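Long-range contacts in Udp-n-acetylglucosamine pyrophosphorylase (Trypanosoma brucei, PDB 4BQH), which probably catalyses the reaction of UTP with N-acetyl-alpha-D-glucosamine 1-phosphate to give UDP-N-acetyl-alpha-D-glucosamine and diphosphate: residues V104-I109 with A289-I294; T465-A470 with E490-M495; A36-Q41 with G229-A234; P310-D315 with D429-F434; F136-L141 with D450-L455. One frame throughout, in Å; residues are numbered along the deposited sequence.

Interaction 1 of 5, residues V104-I109 with A289-I294; sequences VGYKAI and ADPVFI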
# COMPACT_ATOMS: atom_id res chain seq x y z
N VAL A 104 2.96 -4.05 -22.06
CA VAL A 104 3.90 -4.92 -21.34
C VAL A 104 3.32 -5.33 -19.98
O VAL A 104 3.40 -6.49 -19.58
CB VAL A 104 5.28 -4.25 -21.14
CG1 VAL A 104 6.21 -5.10 -20.28
CG2 VAL A 104 5.94 -4.00 -22.50
N GLY A 105 2.77 -4.36 -19.27
CA GLY A 105 2.15 -4.63 -17.97
C GLY A 105 0.99 -5.61 -18.08
O GLY A 105 0.85 -6.51 -17.26
N TYR A 106 0.14 -5.43 -19.09
CA TYR A 106 -0.97 -6.38 -19.27
C TYR A 106 -0.52 -7.81 -19.59
O TYR A 106 -1.17 -8.77 -19.15
CB TYR A 106 -2.00 -5.87 -20.29
CG TYR A 106 -2.97 -4.85 -19.72
CD1 TYR A 106 -3.77 -5.16 -18.61
CD2 TYR A 106 -3.12 -3.60 -20.31
CE1 TYR A 106 -4.67 -4.23 -18.09
CE2 TYR A 106 -4.03 -2.67 -19.80
CZ TYR A 106 -4.79 -2.99 -18.69
OH TYR A 106 -5.70 -2.05 -18.19
N LYS A 107 0.57 -7.97 -20.34
CA LYS A 107 1.07 -9.31 -20.61
C LYS A 107 1.49 -9.96 -19.28
O LYS A 107 1.23 -11.16 -19.06
CB LYS A 107 2.24 -9.27 -21.63
CG LYS A 107 3.10 -10.51 -21.75
CD LYS A 107 4.41 -10.31 -22.56
CE LYS A 107 4.96 -8.86 -22.55
NZ LYS A 107 6.45 -8.65 -22.39
N ALA A 108 2.13 -9.20 -18.40
CA ALA A 108 2.56 -9.76 -17.12
C ALA A 108 1.37 -10.13 -16.23
O ALA A 108 1.40 -11.10 -15.50
CB ALA A 108 3.50 -8.78 -16.39
N ILE A 109 0.32 -9.31 -16.25
CA ILE A 109 -0.91 -9.65 -15.51
C ILE A 109 -1.50 -10.98 -16.04
O ILE A 109 -1.85 -11.87 -15.25
CB ILE A 109 -1.93 -8.48 -15.56
CG1 ILE A 109 -1.39 -7.32 -14.71
CG2 ILE A 109 -3.28 -8.92 -15.02
CD1 ILE A 109 -2.13 -6.02 -14.95
N ALA A 289 -2.93 -2.84 -9.53
CA ALA A 289 -2.38 -3.60 -10.67
C ALA A 289 -2.17 -2.69 -11.89
O ALA A 289 -2.63 -2.97 -12.99
CB ALA A 289 -3.24 -4.82 -11.00
N ASP A 290 -1.49 -1.57 -11.67
CA ASP A 290 -1.29 -0.56 -12.71
C ASP A 290 -0.35 -1.12 -13.78
O ASP A 290 0.83 -1.32 -13.49
CB ASP A 290 -0.64 0.67 -12.05
CG ASP A 290 -0.29 1.77 -13.02
OD1 ASP A 290 -0.47 1.63 -14.24
OD2 ASP A 290 0.18 2.83 -12.53
N PRO A 291 -0.86 -1.36 -15.01
CA PRO A 291 -0.02 -1.96 -16.05
C PRO A 291 1.12 -1.04 -16.53
O PRO A 291 2.14 -1.54 -17.01
CB PRO A 291 -1.02 -2.25 -17.18
CG PRO A 291 -2.05 -1.15 -17.03
CD PRO A 291 -2.22 -1.06 -15.52
N VAL A 292 0.97 0.28 -16.40
CA VAL A 292 2.09 1.19 -16.77
C VAL A 292 3.24 1.07 -15.75
O VAL A 292 4.41 1.02 -16.12
CB VAL A 292 1.62 2.64 -16.92
CG1 VAL A 292 2.78 3.61 -17.19
CG2 VAL A 292 0.56 2.73 -18.02
N PHE A 293 2.88 1.03 -14.47
CA PHE A 293 3.83 0.86 -13.36
C PHE A 293 4.58 -0.47 -13.55
O PHE A 293 5.80 -0.52 -13.49
CB PHE A 293 2.96 0.80 -12.09
CG PHE A 293 3.68 1.02 -10.77
CD1 PHE A 293 4.91 1.66 -10.68
CD2 PHE A 293 3.02 0.66 -9.61
CE1 PHE A 293 5.49 1.90 -9.41
CE2 PHE A 293 3.59 0.90 -8.34
CZ PHE A 293 4.83 1.52 -8.26
N ILE A 294 3.83 -1.53 -13.82
CA ILE A 294 4.40 -2.87 -14.07
C ILE A 294 5.29 -2.91 -15.32
O ILE A 294 6.39 -3.46 -15.28
CB ILE A 294 3.28 -3.92 -14.15
CG1 ILE A 294 2.56 -4.02 -12.78
CG2 ILE A 294 3.82 -5.30 -14.59
CD1 ILE A 294 1.17 -4.67 -12.91

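Interaction 2 of 5, residues T465-A470 with E490-M495; sequences TALETA and EAVAVM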
# COMPACT_ATOMS: atom_id res chain seq x y z
N THR A 465 -13.71 13.22 -21.83
CA THR A 465 -12.86 12.67 -22.89
C THR A 465 -13.59 11.68 -23.80
O THR A 465 -13.46 11.73 -25.04
CB THR A 465 -11.60 11.99 -22.29
OG1 THR A 465 -10.85 12.98 -21.59
CG2 THR A 465 -10.75 11.37 -23.40
N ALA A 466 -14.36 10.77 -23.20
CA ALA A 466 -15.12 9.80 -23.99
C ALA A 466 -16.16 10.50 -24.88
O ALA A 466 -16.34 10.14 -26.05
CB ALA A 466 -15.79 8.77 -23.10
N LEU A 467 -16.81 11.52 -24.33
CA LEU A 467 -17.80 12.29 -25.08
C LEU A 467 -17.19 13.05 -26.24
O LEU A 467 -17.76 13.10 -27.35
CB LEU A 467 -18.56 13.25 -24.14
CG LEU A 467 -19.66 12.59 -23.32
CD1 LEU A 467 -20.19 13.50 -22.21
CD2 LEU A 467 -20.79 12.12 -24.23
N GLU A 468 -16.01 13.63 -26.02
CA GLU A 468 -15.30 14.39 -27.04
C GLU A 468 -14.78 13.50 -28.18
O GLU A 468 -14.75 13.93 -29.33
CB GLU A 468 -14.16 15.21 -26.45
CG GLU A 468 -14.62 16.50 -25.78
CD GLU A 468 -13.51 17.20 -25.02
OE1 GLU A 468 -12.57 16.51 -24.56
OE2 GLU A 468 -13.59 18.44 -24.87
N THR A 469 -14.38 12.27 -27.85
CA THR A 469 -13.98 11.32 -28.87
C THR A 469 -15.16 10.96 -29.77
O THR A 469 -15.02 10.94 -31.00
CB THR A 469 -13.34 10.04 -28.29
OG1 THR A 469 -12.22 10.42 -27.48
CG2 THR A 469 -12.84 9.12 -29.41
N ALA A 470 -16.32 10.71 -29.16
CA ALA A 470 -17.55 10.43 -29.89
C ALA A 470 -17.98 11.63 -30.75
O ALA A 470 -18.49 11.44 -31.87
CB ALA A 470 -18.66 10.01 -28.95
N GLU A 490 -23.36 18.57 -27.76
CA GLU A 490 -24.30 19.21 -26.83
C GLU A 490 -24.18 18.66 -25.40
O GLU A 490 -24.23 19.43 -24.43
CB GLU A 490 -25.74 19.04 -27.32
CG GLU A 490 -26.14 20.03 -28.40
CD GLU A 490 -27.29 19.53 -29.27
OE1 GLU A 490 -28.01 18.59 -28.85
OE2 GLU A 490 -27.46 20.07 -30.38
N ALA A 491 -24.04 17.35 -25.28
CA ALA A 491 -23.89 16.70 -23.98
C ALA A 491 -22.65 17.21 -23.22
O ALA A 491 -22.71 17.42 -22.00
CB ALA A 491 -23.87 15.18 -24.12
N VAL A 492 -21.54 17.42 -23.94
CA VAL A 492 -20.32 17.93 -23.33
C VAL A 492 -20.56 19.35 -22.84
O VAL A 492 -20.10 19.74 -21.76
CB VAL A 492 -19.11 17.93 -24.30
CG1 VAL A 492 -17.88 18.55 -23.64
CG2 VAL A 492 -18.79 16.52 -24.75
N ALA A 493 -21.28 20.14 -23.65
CA ALA A 493 -21.58 21.52 -23.28
C ALA A 493 -22.40 21.57 -22.00
O ALA A 493 -22.17 22.44 -21.15
CB ALA A 493 -22.26 22.27 -24.42
N VAL A 494 -23.35 20.64 -21.86
CA VAL A 494 -24.12 20.49 -20.62
C VAL A 494 -23.22 20.12 -19.43
O VAL A 494 -23.37 20.71 -18.36
CB VAL A 494 -25.30 19.50 -20.77
CG1 VAL A 494 -26.01 19.26 -19.44
CG2 VAL A 494 -26.29 20.03 -21.79
N MET A 495 -22.28 19.19 -19.64
CA MET A 495 -21.35 18.76 -18.56
C MET A 495 -20.62 19.97 -18.02
O MET A 495 -20.54 20.18 -16.81
CB MET A 495 -20.27 17.79 -19.07
CG MET A 495 -20.70 16.38 -19.42
SD MET A 495 -20.88 15.24 -18.03
CE MET A 495 -19.21 15.02 -17.42

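Interaction 3 of 5, residues A36-Q41 with G229-A234; sequences ASLTAQ and GRICAA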
# COMPACT_ATOMS: atom_id res chain seq x y z
N ALA A 36 -1.86 -16.69 30.03
CA ALA A 36 -2.53 -16.99 28.78
C ALA A 36 -2.64 -15.79 27.83
O ALA A 36 -2.43 -15.94 26.62
CB ALA A 36 -3.90 -17.61 29.02
N SER A 37 -2.97 -14.61 28.34
CA SER A 37 -3.13 -13.48 27.41
C SER A 37 -1.77 -13.02 26.88
O SER A 37 -1.65 -12.65 25.72
CB SER A 37 -3.89 -12.31 28.04
OG SER A 37 -3.19 -11.83 29.16
N LEU A 38 -0.75 -13.05 27.74
CA LEU A 38 0.60 -12.70 27.32
C LEU A 38 1.10 -13.68 26.28
O LEU A 38 1.72 -13.29 25.28
CB LEU A 38 1.52 -12.67 28.54
CG LEU A 38 2.75 -11.78 28.61
CD1 LEU A 38 2.54 -10.42 27.94
CD2 LEU A 38 3.08 -11.60 30.09
N THR A 39 0.82 -14.97 26.51
CA THR A 39 1.13 -16.01 25.52
C THR A 39 0.43 -15.76 24.18
O THR A 39 1.08 -15.83 23.11
CB THR A 39 0.78 -17.42 26.08
OG1 THR A 39 1.60 -17.71 27.23
CG2 THR A 39 1.02 -18.48 25.03
N ALA A 40 -0.87 -15.46 24.21
CA ALA A 40 -1.61 -15.24 22.97
C ALA A 40 -1.01 -14.04 22.23
O ALA A 40 -0.84 -14.09 21.02
CB ALA A 40 -3.09 -14.99 23.24
N GLN A 41 -0.68 -12.98 22.97
CA GLN A 41 -0.14 -11.78 22.33
C GLN A 41 1.20 -12.06 21.67
O GLN A 41 1.38 -11.75 20.50
CB GLN A 41 -0.02 -10.62 23.31
CG GLN A 41 0.52 -9.35 22.65
CD GLN A 41 0.89 -8.27 23.66
OE1 GLN A 41 1.14 -8.56 24.83
NE2 GLN A 41 0.91 -7.00 23.21
N GLY A 229 -1.02 -8.70 31.77
CA GLY A 229 -1.23 -9.70 30.73
C GLY A 229 -0.97 -9.19 29.31
O GLY A 229 -1.38 -9.83 28.34
N ARG A 230 -0.29 -8.06 29.18
CA ARG A 230 -0.10 -7.47 27.85
C ARG A 230 1.09 -6.54 27.81
O ARG A 230 1.21 -5.64 28.65
CB ARG A 230 -1.37 -6.72 27.41
CG ARG A 230 -1.33 -6.25 25.96
CD ARG A 230 -2.69 -5.81 25.46
NE ARG A 230 -2.62 -5.45 24.04
CZ ARG A 230 -2.65 -6.34 23.04
NH1 ARG A 230 -2.73 -7.64 23.32
NH2 ARG A 230 -2.59 -5.92 21.79
N ILE A 231 1.98 -6.76 26.84
CA ILE A 231 3.08 -5.82 26.64
C ILE A 231 2.63 -4.68 25.75
O ILE A 231 1.73 -4.81 24.93
CB ILE A 231 4.35 -6.48 26.05
CG1 ILE A 231 4.17 -6.84 24.58
CG2 ILE A 231 4.81 -7.67 26.87
CD1 ILE A 231 5.51 -6.96 23.87
N CYS A 232 3.27 -3.53 25.96
CA CYS A 232 3.07 -2.40 25.11
C CYS A 232 3.70 -2.74 23.75
O CYS A 232 4.86 -3.11 23.67
CB CYS A 232 3.75 -1.18 25.71
SG CYS A 232 3.19 0.27 24.83
N ALA A 233 2.89 -2.65 22.71
CA ALA A 233 3.37 -2.87 21.33
C ALA A 233 2.52 -2.04 20.38
O ALA A 233 1.39 -1.64 20.71
CB ALA A 233 3.35 -4.36 20.95
N ALA A 234 3.08 -1.74 19.22
CA ALA A 234 2.43 -0.80 18.30
C ALA A 234 2.68 -1.26 16.89
O ALA A 234 3.61 -2.02 16.66
CB ALA A 234 3.01 0.59 18.51

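Interaction 4 of 5, residues P310-D315 with D429-F434; sequences PKRGPD and DRDDEF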
# COMPACT_ATOMS: atom_id res chain seq x y z
N PRO A 310 4.72 15.47 -7.17
CA PRO A 310 5.24 16.78 -6.78
C PRO A 310 4.66 17.23 -5.42
O PRO A 310 3.50 16.92 -5.10
CB PRO A 310 4.75 17.73 -7.89
CG PRO A 310 4.25 16.86 -9.00
CD PRO A 310 3.94 15.52 -8.43
N LYS A 311 5.43 17.95 -4.61
CA LYS A 311 4.90 18.50 -3.36
C LYS A 311 3.84 19.56 -3.65
O LYS A 311 3.92 20.26 -4.65
CB LYS A 311 6.00 19.11 -2.48
CG LYS A 311 7.09 18.11 -2.10
CD LYS A 311 7.52 18.23 -0.65
CE LYS A 311 7.76 19.65 -0.19
NZ LYS A 311 8.19 19.78 1.23
N ARG A 312 2.85 19.66 -2.76
CA ARG A 312 1.79 20.67 -2.90
C ARG A 312 2.31 22.10 -2.66
O ARG A 312 1.78 23.07 -3.22
CB ARG A 312 0.62 20.32 -1.98
CG ARG A 312 -0.38 19.39 -2.65
CD ARG A 312 -1.33 20.21 -3.52
NE ARG A 312 -1.67 19.49 -4.74
CZ ARG A 312 -2.77 18.75 -4.89
NH1 ARG A 312 -3.64 18.68 -3.89
NH2 ARG A 312 -2.98 18.11 -6.03
N GLY A 313 3.34 22.20 -1.84
CA GLY A 313 4.07 23.45 -1.64
C GLY A 313 5.28 23.10 -0.79
O GLY A 313 5.37 21.98 -0.29
N PRO A 314 6.19 24.07 -0.57
CA PRO A 314 7.45 23.80 0.15
C PRO A 314 7.27 23.24 1.56
O PRO A 314 8.10 22.43 2.00
CB PRO A 314 8.17 25.17 0.14
CG PRO A 314 7.07 26.17 -0.09
CD PRO A 314 6.10 25.47 -1.00
N ASP A 315 6.19 23.63 2.24
CA ASP A 315 5.95 23.22 3.62
C ASP A 315 5.08 21.98 3.80
O ASP A 315 4.75 21.62 4.94
CB ASP A 315 5.35 24.39 4.44
CG ASP A 315 6.29 25.58 4.54
OD1 ASP A 315 7.49 25.44 4.21
OD2 ASP A 315 5.83 26.65 4.99
N ASP A 429 0.54 11.88 -11.26
CA ASP A 429 -0.43 12.93 -11.02
C ASP A 429 -1.18 12.65 -9.71
O ASP A 429 -1.99 11.73 -9.66
CB ASP A 429 -1.38 12.91 -12.24
CG ASP A 429 -2.17 14.18 -12.40
OD1 ASP A 429 -2.66 14.72 -11.38
OD2 ASP A 429 -2.33 14.61 -13.60
N ARG A 430 -0.95 13.46 -8.68
CA ARG A 430 -1.48 13.19 -7.34
C ARG A 430 -3.00 13.02 -7.37
O ARG A 430 -3.56 12.13 -6.76
CB ARG A 430 -1.10 14.30 -6.35
CG ARG A 430 -1.60 14.04 -4.92
CD ARG A 430 -1.40 15.26 -4.03
NE ARG A 430 0.01 15.63 -3.92
CZ ARG A 430 0.69 15.72 -2.76
NH1 ARG A 430 0.11 15.44 -1.60
NH2 ARG A 430 1.96 16.09 -2.79
N ASP A 431 -3.64 13.91 -8.11
CA ASP A 431 -5.09 13.92 -8.11
C ASP A 431 -5.71 12.73 -8.84
O ASP A 431 -6.91 12.52 -8.74
CB ASP A 431 -5.60 15.27 -8.62
CG ASP A 431 -5.38 16.40 -7.61
OD1 ASP A 431 -4.68 16.22 -6.59
OD2 ASP A 431 -5.93 17.48 -7.83
N ASP A 432 -4.89 11.95 -9.55
CA ASP A 432 -5.35 10.73 -10.20
C ASP A 432 -4.99 9.48 -9.38
O ASP A 432 -5.53 8.39 -9.65
CB ASP A 432 -4.71 10.59 -11.61
CG ASP A 432 -5.25 11.62 -12.61
OD1 ASP A 432 -6.38 12.13 -12.42
OD2 ASP A 432 -4.54 11.87 -13.61
N GLU A 433 -4.11 9.62 -8.40
CA GLU A 433 -3.39 8.48 -7.86
C GLU A 433 -3.36 8.40 -6.33
O GLU A 433 -3.05 7.36 -5.80
CB GLU A 433 -1.95 8.50 -8.38
CG GLU A 433 -1.79 8.29 -9.89
CD GLU A 433 -1.51 6.85 -10.27
OE1 GLU A 433 -1.06 6.08 -9.41
OE2 GLU A 433 -1.72 6.49 -11.44
N PHE A 434 -3.69 9.49 -5.63
CA PHE A 434 -3.45 9.52 -4.19
C PHE A 434 -4.52 10.34 -3.47
O PHE A 434 -4.48 11.56 -3.52
CB PHE A 434 -2.04 10.12 -3.95
CG PHE A 434 -1.62 10.19 -2.50
CD1 PHE A 434 -1.41 9.04 -1.75
CD2 PHE A 434 -1.43 11.44 -1.89
CE1 PHE A 434 -1.05 9.13 -0.40
CE2 PHE A 434 -1.03 11.54 -0.56
CZ PHE A 434 -0.82 10.38 0.18
O HOH W 1 1.09 17.02 -6.24
O HOH W 2 -4.84 16.20 -3.76

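Interaction 5 of 5, residues F136-L141 with D450-L455; sequences FTCDGL and DAVRLL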
# COMPACT_ATOMS: atom_id res chain seq x y z
N PHE A 136 -14.43 0.26 5.58
CA PHE A 136 -15.03 1.61 5.51
C PHE A 136 -15.73 1.89 4.19
O PHE A 136 -15.19 1.59 3.11
CB PHE A 136 -13.97 2.69 5.78
CG PHE A 136 -14.51 4.09 5.84
CD1 PHE A 136 -15.13 4.57 7.00
CD2 PHE A 136 -14.40 4.94 4.74
CE1 PHE A 136 -15.65 5.86 7.05
CE2 PHE A 136 -14.91 6.24 4.79
CZ PHE A 136 -15.53 6.69 5.95
N THR A 137 -16.93 2.47 4.29
CA THR A 137 -17.73 2.85 3.11
C THR A 137 -17.84 4.37 3.07
O THR A 137 -18.36 5.00 4.00
CB THR A 137 -19.14 2.20 3.17
OG1 THR A 137 -18.97 0.78 3.17
CG2 THR A 137 -19.99 2.59 1.98
N CYS A 138 -17.32 4.97 2.01
CA CYS A 138 -17.39 6.42 1.85
C CYS A 138 -18.81 6.89 1.54
O CYS A 138 -19.46 6.35 0.65
CB CYS A 138 -16.48 6.89 0.72
SG CYS A 138 -14.73 6.73 1.05
N ASP A 139 -19.28 7.88 2.30
CA ASP A 139 -20.49 8.61 1.95
C ASP A 139 -20.20 9.47 0.74
O ASP A 139 -19.05 9.85 0.48
CB ASP A 139 -20.91 9.53 3.10
CG ASP A 139 -21.22 8.76 4.36
OD1 ASP A 139 -21.75 7.63 4.28
OD2 ASP A 139 -20.93 9.31 5.44
N GLY A 140 -21.25 9.81 0.01
CA GLY A 140 -21.08 10.66 -1.13
C GLY A 140 -20.90 9.88 -2.42
O GLY A 140 -20.74 10.48 -3.47
N LEU A 141 -20.88 8.56 -2.31
CA LEU A 141 -20.83 7.72 -3.50
C LEU A 141 -22.14 6.96 -3.63
O LEU A 141 -22.65 6.42 -2.65
CB LEU A 141 -19.65 6.75 -3.46
CG LEU A 141 -18.26 7.40 -3.41
CD1 LEU A 141 -17.21 6.33 -3.17
CD2 LEU A 141 -17.97 8.16 -4.71
N ASP A 450 -12.74 14.58 0.91
CA ASP A 450 -11.65 15.05 0.08
C ASP A 450 -11.30 13.99 -0.96
O ASP A 450 -11.09 14.33 -2.12
CB ASP A 450 -10.39 15.42 0.91
CG ASP A 450 -10.59 16.67 1.80
OD1 ASP A 450 -11.32 17.62 1.42
OD2 ASP A 450 -10.01 16.69 2.91
N ALA A 451 -11.26 12.72 -0.55
CA ALA A 451 -10.93 11.64 -1.49
C ALA A 451 -12.04 11.46 -2.53
O ALA A 451 -11.74 11.32 -3.71
CB ALA A 451 -10.69 10.32 -0.75
N VAL A 452 -13.30 11.48 -2.08
CA VAL A 452 -14.45 11.39 -2.99
C VAL A 452 -14.43 12.53 -4.00
O VAL A 452 -14.66 12.31 -5.17
CB VAL A 452 -15.81 11.27 -2.24
CG1 VAL A 452 -17.02 11.52 -3.17
CG2 VAL A 452 -15.92 9.92 -1.52
N ARG A 453 -14.12 13.76 -3.57
CA ARG A 453 -13.99 14.84 -4.55
C ARG A 453 -12.96 14.53 -5.64
O ARG A 453 -13.21 14.79 -6.80
CB ARG A 453 -13.65 16.19 -3.87
CG ARG A 453 -13.32 17.33 -4.84
CD ARG A 453 -12.84 18.58 -4.07
NE ARG A 453 -13.76 18.83 -2.97
CZ ARG A 453 -13.45 18.74 -1.68
NH1 ARG A 453 -12.19 18.47 -1.28
NH2 ARG A 453 -14.38 18.95 -0.79
N LEU A 454 -11.79 13.98 -5.28
CA LEU A 454 -10.79 13.67 -6.30
C LEU A 454 -11.28 12.56 -7.24
O LEU A 454 -11.05 12.62 -8.45
CB LEU A 454 -9.47 13.21 -5.65
CG LEU A 454 -8.77 14.29 -4.79
CD1 LEU A 454 -7.56 13.65 -4.11
CD2 LEU A 454 -8.34 15.49 -5.62
N LEU A 455 -11.95 11.57 -6.67
CA LEU A 455 -12.47 10.43 -7.45
C LEU A 455 -13.46 10.92 -8.49
O LEU A 455 -13.32 10.65 -9.69
CB LEU A 455 -13.12 9.37 -6.54
CG LEU A 455 -13.52 8.04 -7.22
CD1 LEU A 455 -12.29 7.19 -7.55
CD2 LEU A 455 -14.48 7.23 -6.37

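Interaction 1 of 5, residues V104-I109 with A289-I294
Pro-291 lies over one face of the Tyr-106 ring, its CB 3.9 Å from the ring centroid and 6° off the ring normal, a CH-pi contact. The pyrrolidine runs alongside the phenol, both directed alike, and Pro-291 CG reaches 3.7 Å from Tyr-106 CZ, toward the hydroxyl end. With CG set opposite the carbonyl carbon (chi1 -80°), the ring is carried alongside the proline. Its hydroxyl is hydrogen-bonded to Arg-158 of helix 147-166, which also packs against the ring through Ile-161, Ala-162 and Ile-165. The Asp-290 carboxylate, the second flat group, takes no part across the interface and instead caps helix 291-300: OD1 accepts from Val-292 N at 2.9 Å, from above the carboxylate plane, and more weakly from Phe-293 N. Proline suits the first helical turn, where a missing N-H costs no helix bond.

Gly-105 lets the backbones come very close: its CA lies 3.2 Å from Pro-291 O in a CA-H...O contact, and 3.8 Å from Ile-294 CG2. That same methyl meets Ala-108 CB at 3.9 Å. Farther on, Ile-109 and Ile-294 run at about a right angle, Ile-109 CG1 lying 4.1 Å from Ile-294 CD1, and both rest on Ile-114 of strand 114-119.

No conventional hydrogen bond links the two segments. Arg-158 and Lys-307, outside the pair, satisfy Tyr-106 OH and Asp-290 OD2. The hold is one of shape, aliphatic branches and a ring face, and it depends on Gly-105 having no side chain where Pro-291 O comes in.

Interaction 2 of 5, residues T465-A470 with E490-M495
Leu-467 and Val-492 meet because each torsion sends a branch into the gap between the two helices. In Leu-467, CG stands opposite the carbonyl carbon (chi1 -79°) and CD1 and CD2 are thrown forward; in Val-492, CG1 is opposite the backbone N (chi1 177°), which leaves CG2 as the branch beside N that faces the leucine. The side chains run antiparallel past each other, which puts CG2 against the base of the leucine: Val-492 CG2 lies 3.3 Å from Leu-467 CB, tighter than a usual carbon-carbon contact.

The leucine's methyls spread along the opposing helix. CD1 reaches Met-495 CG at 4.0 Å, the methionine chain being bent beyond that atom, and CD2 lies 4.3 Å from Ala-491 CB. Small alanine and flexible methionine suit positions one turn apart that must both accept the same leucine. At the margin, Glu-468 offers its CG to Val-492 CG2.

The segment axes run nearly antiparallel, 153° apart, and approach to 9.5 Å. Helix 519-528 joins the packing through Ile-523 on Leu-467 and Leu-526 on Ala-491, so the pair belongs to a helical cluster in the C-terminal part of the chain.

Without a hydrogen bond between the segments, cohesion comes from close contact between aliphatic branches, tight at one point, while the one acid at the margin, Glu-468, is paired with Arg-496 in a salt bridge.

Interaction 3 of 5, residues A36-Q41 with G229-A234
Three hydrogen bonds cross this contact, two of them made by Gln-41. Its amide lies against the backbone of Ile-231 and engages both its N-H and its carbonyl: Ile-231 N donates to Gln-41 OE1 at 2.8 Å, in the carbonyl plane and on a lone pair, while Gln-41 NE2 donates to Ile-231 O at 2.9 Å, almost straight at 175°. A glutamine suits this place because one side chain offers both acceptor and donor, and its extended chain, CG opposite the backbone N (chi1 -179°), spans the distance from the helix. A third bond runs from Ser-37 OG to Gly-229 O at 2.8 Å, also on a lone pair in the carbonyl plane. Gly-229, with no side chain, lets that hydroxyl come close.

Stacking adds to the grip. The Arg-230 guanidinium lies over the Gln-41 amide, the planes 15° apart, with NE2 of Gln-41 3.6 Å above the guanidinium centre. The rotation of the amide is thereby fixed by two bonds at its edge and by the guanidinium on one face. The arginine itself forms a salt bridge with Glu-45.

The apolar share is smaller: Leu-38 CD1 meets Ile-231 CG2 at 3.7 Å, the side chains at about a right angle.

Helix 21-29 backs this patch, touching Leu-38 through Leu-27 and Ile-231 through Ile-23. Strand 230-234 is the central one of a three-stranded antiparallel sheet, where Cys-232 is disulfide-bonded to Cys-215; helix 32-44 thus ties the N-terminal helices to that sheet, with Ala-233 about 9 Å from the bound inhibitor.

Interaction 4 of 5, residues P310-D315 with D429-F434
Arg-312 and Arg-430 each reach across this surface contact to an oxygen of the other segment. The salt bridge runs from Arg-312 NH2 to Asp-431 OD1, 2.6 Å long. The oxygen lies close to the guanidinium plane, at its edge, yet is itself met from above the carboxylate plane, the two flat groups standing nearly perpendicular at 88°.

The second bond, from a charged donor to a neutral carbonyl, joins Arg-430 NH2 to Pro-310 O at 2.9 Å, nearly straight and in the guanidinium plane. Arg-430 makes the span with CG opposite the backbone N (chi1 -178°) and a bend farther out, and its NH1 forms a salt bridge with Glu-316.

Water seconds both links. One molecule donates to Pro-310 O at 2.7 Å and accepts from Arg-430 NE; another accepts from Arg-312 NH1 and donates to Asp-431 OD1 at 2.8 Å. Each of the two oxygens is therefore gripped by an arginine and a water.

Between these bonds each arginine lays an aliphatic carbon over the other's guanidinium: Arg-430 CD lies 3.8 Å over that of Arg-312, and Arg-312 CG the same distance over that of Arg-430. The two positive groups are close, but Asp-431 and Glu-316 probably offset the cost. Arginine suits both places, with carbons to pack and several N-H groups to spend.

Loop 310-315 follows strand 304-309, and the short, weakly bonded helical turn 430-433 follows its parallel neighbour in the sheet, strand 423-427, so the contact clasps the ends of adjacent strands. Beyond it, Asp-431 touches Leu-454 of helix 448-471.

Interaction 5 of 5, residues F136-L141 with D450-L455
Val-452 and Leu-455, which face the loop 136-141, sit on a segment whose polar bonds lie within the helix itself: Leu-455 N donates to Ala-451 O at 3.0 Å, and on a solvent-facing side Arg-453 NH1 forms a salt bridge of the same length with Asp-450 OD1. That oxygen is met on its anti side and lies near the guanidinium plane. No hydrogen bond crosses to the loop.

What meets the loop is chiefly Val-452, whose two methyls are touched by residues 138-141. With CG1 opposite the backbone N (chi1 166°), these methyls fork toward different residues. CG2 touches Cys-138 CB at 3.8 Å and the carbonyl oxygen of Asp-139 at 3.7 Å; CG1 meets Leu-141 CD2 at 3.8 Å and lies close to Gly-140 O. A beta-branched residue suits this place because its two methyls serve the loop on a broad front. Leu-141 runs antiparallel alongside Val-452, and its CD2 reaches Leu-455 CD2 at 4.0 Å, those leucines set at about a right angle. Leu-456 on the same helix also touches Leu-141.

The loop turns through Gly-140, whose positive phi of 93° is a conformation glycine adopts readily. On the two sides of this turn Cys-138 and Leu-141 direct CB toward the helix, while the Asp-139 carboxylate leads away from it.

Aliphatic groups and two backbone carbonyls meet on the buried side, and charged groups lie at the exposed one. The irregular loop is held to helix 448-471 by shape and the hydrophobic effect.

How the interactions relate
Interactions 1, 2 and 5 are buried and apolar, without a hydrogen bond between their segments, whereas the partly buried interaction 3 relies on hydrogen bonds of a glutamine amide and a serine hydroxyl and the surface interaction 4 on arginines, a carboxylate and water. Helix 448-471 serves both interaction 5 and interaction 2, whose centres lie about 24 Å apart. Interaction 4 is nested within the chain loop closed by interaction 5, and Phe-434 O packs against Leu-454 CD1 between them. Interaction 4 also approaches interaction 1, Glu-433 lying near Asp-290, with Lys-307 bridged to both acids. Interaction 3 stands apart, its centre about 59 Å from that of interaction 2, on opposite sides of the chain's centre.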